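PDB 3K5I: phosphoribosyl-aminoimidazole carboxylase from Aspergillus clavatus, which probably catalyses the ATP-dependent carboxylation of 5-aminoimidazole ribonucleotide to its N5-carboxy form, a step of purine biosynthesis, as an ATP-grasp enzyme. Local coordinates for residues A[109-112]-A[113-117]; A[191-195]-A[196-200]. All blocks are in the same frame, centred on the assembly; numbering follows the deposited sequence.

Interaction 1: A[109-112]-A[113-117]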
loop_
_atom_site.group_PDB
_atom_site.type_symbol
_atom_site.label_atom_id
_atom_site.label_comp_id
_atom_site.label_asym_id
_atom_site.label_seq_id
_atom_site.Cartn_x
_atom_site.Cartn_y
_atom_site.Cartn_z
ATOM N N VAL A 109 6.905 24.217 17.688
ATOM C CA VAL A 109 6.543 23.423 16.540
ATOM C C VAL A 109 5.063 23.686 16.282
ATOM O O VAL A 109 4.308 24.148 17.165
ATOM C CB VAL A 109 6.758 21.942 16.849
ATOM C CG1 VAL A 109 5.797 21.565 17.951
ATOM C CG2 VAL A 109 6.603 21.085 15.583
ATOM N N LYS A 110 4.664 23.414 15.049
ATOM C CA LYS A 110 3.240 23.570 14.686
ATOM C C LYS A 110 2.531 22.324 15.187
ATOM O O LYS A 110 3.142 21.239 15.275
ATOM C CB LYS A 110 2.991 23.589 13.167
ATOM C CG LYS A 110 3.367 24.858 12.411
ATOM C CD LYS A 110 4.226 24.421 11.213
ATOM C CE LYS A 110 4.213 25.360 9.985
ATOM N NZ LYS A 110 5.146 24.938 8.863
ATOM N N ILE A 111 1.247 22.492 15.495
ATOM C CA ILE A 111 0.508 21.315 15.975
ATOM C C ILE A 111 -0.733 21.130 15.144
ATOM O O ILE A 111 -1.563 22.007 15.109
ATOM C CB ILE A 111 0.143 21.313 17.488
ATOM C CG1 ILE A 111 1.418 21.576 18.345
ATOM C CG2 ILE A 111 -0.707 20.007 17.823
ATOM C CD1 ILE A 111 1.267 22.255 19.800
ATOM N N GLU A 112 -0.911 19.980 14.515
ATOM C CA GLU A 112 -2.127 19.842 13.724
ATOM C C GLU A 112 -2.649 18.401 13.809
ATOM O O GLU A 112 -1.927 17.433 13.548
ATOM C CB GLU A 112 -1.797 20.220 12.265
ATOM C CG GLU A 112 -1.297 21.664 11.959
ATOM C CD GLU A 112 -2.309 22.771 12.275
ATOM O OE1 GLU A 112 -3.423 22.489 12.730
ATOM O OE2 GLU A 112 -2.000 23.964 12.113
ATOM N N PRO A 113 -3.917 18.243 14.148
ATOM C CA PRO A 113 -4.801 19.364 14.494
ATOM C C PRO A 113 -4.463 20.068 15.850
ATOM O O PRO A 113 -3.603 19.671 16.659
ATOM C CB PRO A 113 -6.190 18.687 14.496
ATOM C CG PRO A 113 -5.900 17.284 15.030
ATOM C CD PRO A 113 -4.528 16.925 14.449
ATOM N N SER A 114 -5.132 21.153 16.182
ATOM C CA SER A 114 -4.822 21.863 17.440
ATOM C C SER A 114 -4.878 21.177 18.804
ATOM O O SER A 114 -5.796 20.394 19.044
ATOM C CB SER A 114 -5.763 23.060 17.578
ATOM O OG SER A 114 -6.932 22.630 18.225
ATOM N N TRP A 115 -3.964 21.507 19.722
ATOM C CA TRP A 115 -4.069 20.890 21.027
ATOM C C TRP A 115 -5.400 21.152 21.737
ATOM O O TRP A 115 -5.898 20.343 22.528
ATOM C CB TRP A 115 -2.861 21.124 21.924
ATOM C CG TRP A 115 -2.804 22.578 22.216
ATOM C CD1 TRP A 115 -2.023 23.514 21.608
ATOM C CD2 TRP A 115 -3.558 23.255 23.227
ATOM N NE1 TRP A 115 -2.256 24.750 22.173
ATOM C CE2 TRP A 115 -3.182 24.617 23.181
ATOM C CE3 TRP A 115 -4.558 22.851 24.122
ATOM C CZ2 TRP A 115 -3.736 25.579 24.038
ATOM C CZ3 TRP A 115 -5.069 23.778 25.020
ATOM C CH2 TRP A 115 -4.675 25.135 24.959
ATOM N N GLN A 116 -6.011 22.298 21.475
ATOM C CA GLN A 116 -7.300 22.551 22.145
ATOM C C GLN A 116 -8.394 21.622 21.591
ATOM O O GLN A 116 -9.256 21.201 22.364
ATOM C CB GLN A 116 -7.746 23.984 21.912
ATOM C CG GLN A 116 -6.836 25.089 22.440
ATOM C CD GLN A 116 -5.866 25.635 21.391
ATOM O OE1 GLN A 116 -5.524 24.910 20.446
ATOM N NE2 GLN A 116 -5.405 26.890 21.562
ATOM N N ALA A 117 -8.372 21.288 20.292
ATOM C CA ALA A 117 -9.351 20.379 19.647
ATOM C C ALA A 117 -9.226 19.004 20.285
ATOM O O ALA A 117 -10.221 18.442 20.773
ATOM C CB ALA A 117 -9.116 20.279 18.085
#
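I111 and P113 meet in a type VIb turn, 111-114, centred on the cis peptide bond between E112 and P113 and set between strand 110-111 and helix 115-121. The cis bond brings the CA atoms of E112 and P113 to 2.8 Å and folds the chain back, so that the carbonyl of P113 lies beside I111, its O 3.1 Å from I111 CG2. CG1 lies beside the backbone N (chi1 -52°), which leaves CG2 anti to that nitrogen and facing P113 O, and CG1 runs on to the ring of W115. There CD1 of I111 approaches CD1 of W115 obliquely at 4.0 Å, an apolar touch at the pyrrole end of the indole. The side chain of E112 leaves the turn on another course: its chain bends at chi2 (-63°) and brings OE1 alongside P113 CA, 3.8 Å away, where it accepts a hydrogen bond from K268 N. Past the turn, S114 is the N-cap of the helix, its OG accepting from A117 N at 2.9 Å with an N-H...O angle of 155°. Q116 folds back so that its CD lies over one face of the W115 ring. On the strand side, K110 and E112 pair by backbone bonds with V90 of strand 89-92, and E112 O also accepts from T91 OG1. W115 packs on L102 and E103 of helix 99-105, so the turn joins the edge of the parallel sheet to two helices.

Interaction 2: A[191-195]-A[196-200]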
loop_
_atom_site.group_PDB
_atom_site.type_symbol
_atom_site.label_atom_id
_atom_site.label_comp_id
_atom_site.label_asym_id
_atom_site.label_seq_id
_atom_site.Cartn_x
_atom_site.Cartn_y
_atom_site.Cartn_z
ATOM N N GLU A 191 -18.700 -1.803 38.250
ATOM C CA GLU A 191 -17.458 -2.527 38.360
ATOM C C GLU A 191 -16.736 -2.391 37.026
ATOM O O GLU A 191 -15.587 -1.942 36.945
ATOM C CB GLU A 191 -17.836 -3.976 38.653
ATOM C CG GLU A 191 -16.701 -4.895 39.041
ATOM C CD GLU A 191 -15.645 -4.274 39.912
ATOM O OE1 GLU A 191 -15.965 -3.437 40.790
ATOM O OE2 GLU A 191 -14.479 -4.668 39.702
ATOM N N ALA A 192 -17.429 -2.787 35.965
ATOM C CA ALA A 192 -16.847 -2.782 34.612
ATOM C C ALA A 192 -16.000 -1.597 34.178
ATOM O O ALA A 192 -14.917 -1.761 33.589
ATOM C CB ALA A 192 -17.836 -3.193 33.544
ATOM N N LEU A 193 -16.524 -0.416 34.481
ATOM C CA LEU A 193 -15.914 0.863 34.156
ATOM C C LEU A 193 -15.417 1.481 35.436
ATOM O O LEU A 193 -15.461 2.693 35.642
ATOM C CB LEU A 193 -17.053 1.740 33.677
ATOM C CG LEU A 193 -17.541 1.360 32.272
ATOM C CD1 LEU A 193 -18.492 2.448 31.727
ATOM C CD2 LEU A 193 -16.388 1.180 31.302
ATOM N N LYS A 194 -14.960 0.598 36.307
ATOM C CA LYS A 194 -14.463 1.019 37.590
ATOM C C LYS A 194 -13.530 2.210 37.533
ATOM O O LYS A 194 -12.701 2.360 36.655
ATOM C CB LYS A 194 -13.642 -0.145 38.132
ATOM C CG LYS A 194 -14.017 -0.718 39.480
ATOM C CD LYS A 194 -12.765 -1.346 40.101
ATOM C CE LYS A 194 -12.462 -2.766 39.669
ATOM N NZ LYS A 194 -12.022 -3.545 40.860
ATOM N N ASP A 195 -13.581 2.997 38.590
ATOM C CA ASP A 195 -12.673 4.115 38.769
ATOM C C ASP A 195 -12.395 5.011 37.604
ATOM O O ASP A 195 -11.244 5.401 37.454
ATOM C CB ASP A 195 -11.301 3.562 39.167
ATOM C CG ASP A 195 -11.248 3.200 40.623
ATOM O OD1 ASP A 195 -11.904 3.848 41.468
ATOM O OD2 ASP A 195 -10.545 2.227 40.916
ATOM N N ARG A 196 -13.412 5.316 36.804
ATOM C CA ARG A 196 -13.265 6.204 35.665
ATOM C C ARG A 196 -14.362 7.303 35.837
ATOM O O ARG A 196 -15.333 7.147 36.569
ATOM C CB ARG A 196 -13.352 5.378 34.331
ATOM C CG ARG A 196 -12.355 4.175 34.276
ATOM C CD ARG A 196 -12.521 3.245 33.037
ATOM N NE ARG A 196 -12.273 3.991 31.786
ATOM C CZ ARG A 196 -12.322 3.495 30.549
ATOM N NH1 ARG A 196 -12.641 2.222 30.359
ATOM N NH2 ARG A 196 -12.088 4.267 29.498
ATOM N N PRO A 197 -14.231 8.458 35.207
ATOM C CA PRO A 197 -15.261 9.510 35.282
ATOM C C PRO A 197 -16.278 9.002 34.235
ATOM O O PRO A 197 -15.897 8.605 33.129
ATOM C CB PRO A 197 -14.566 10.717 34.638
ATOM C CG PRO A 197 -13.488 10.135 33.729
ATOM C CD PRO A 197 -13.108 8.794 34.306
ATOM N N LEU A 198 -17.565 8.991 34.561
ATOM C CA LEU A 198 -18.619 8.474 33.674
ATOM C C LEU A 198 -19.765 9.409 33.417
ATOM O O LEU A 198 -20.000 10.411 34.102
ATOM C CB LEU A 198 -19.335 7.317 34.400
ATOM C CG LEU A 198 -18.377 6.377 35.088
ATOM C CD1 LEU A 198 -19.274 5.282 35.610
ATOM C CD2 LEU A 198 -17.325 5.863 34.086
ATOM N N TYR A 199 -20.554 8.996 32.445
ATOM C CA TYR A 199 -21.776 9.707 32.122
ATOM C C TYR A 199 -22.567 8.602 31.415
ATOM O O TYR A 199 -22.011 7.628 30.940
ATOM C CB TYR A 199 -21.602 10.970 31.287
ATOM C CG TYR A 199 -21.300 10.664 29.861
ATOM C CD1 TYR A 199 -20.009 10.260 29.509
ATOM C CD2 TYR A 199 -22.285 10.726 28.885
ATOM C CE1 TYR A 199 -19.725 10.027 28.207
ATOM C CE2 TYR A 199 -21.998 10.452 27.564
ATOM C CZ TYR A 199 -20.707 10.073 27.263
ATOM O OH TYR A 199 -20.237 9.781 26.014
ATOM N N ALA A 200 -23.883 8.692 31.379
ATOM C CA ALA A 200 -24.716 7.680 30.717
ATOM C C ALA A 200 -25.401 8.315 29.522
ATOM O O ALA A 200 -25.638 9.532 29.512
ATOM C CB ALA A 200 -25.758 7.136 31.709
#
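L193 and R196 face each other across the tight turn that leads from helix 186-192 into strand 198-202. The close-packed side is the inner one. CD2 of L193 lies 4.0 Å from R196 NH1, approaching the guanidinium obliquely, and CB of L193 meets CD2 of L198 at 4.2 Å, so the leucine touches both the arginine and the first residue of the strand. The arginine begins by hugging the turn: CG, anti to its own carbonyl carbon (chi1 -53°), sits 3.0 Å from K194 O. A bend at chi3 (62°) then carries the guanidinium past L193, where NH2 donates to T169 O and NH1 to R175 O. These two carbonyls hold the rotation of the charged group; the side chain of R196 is about 8 Å from the bound ADP. The outer side is looser and solvent-exposed. D195, in a left-handed backbone conformation, points its CB away from the following segment, although CB still lies 3.6 Å from R196 N, and K194 reaches back along the surface toward E191, whose carboxylate is less surely placed. A backbone bond from K194 N to E191 O, 2.7 Å, ties this rim to the end of the helix. Inward, L193 rests on L165 and F178 and L198 on L165 and L144, while L198 and Y199 pair by backbone bonds with L144 and K166. The turn thus delivers the chain into the antiparallel sheet between strands 141-144 and 163-167.

Interaction 1 precedes interaction 2 along the chain, and they belong to different parts of the enzyme: 109-117 to the preATP-grasp domain and 191-200 to the ATP-grasp domain. Their centres are 29 Å apart and their nearest atoms about 14 Å. Each is a turn beside a sheet, but in opposite order. Interaction 1 leaves an outer strand of the five-stranded parallel sheet for a helix, whereas interaction 2 leaves a helix for an inner strand of a four-stranded antiparallel sheet. The side chain of P113 is about 12 Å from the bound 5-aminoimidazole ribonucleotide and that of R196 about 8 Å from ADP, so neither touches its ligand. Through R175, which lines the ribonucleotide pocket, interaction 2 is connected to that site.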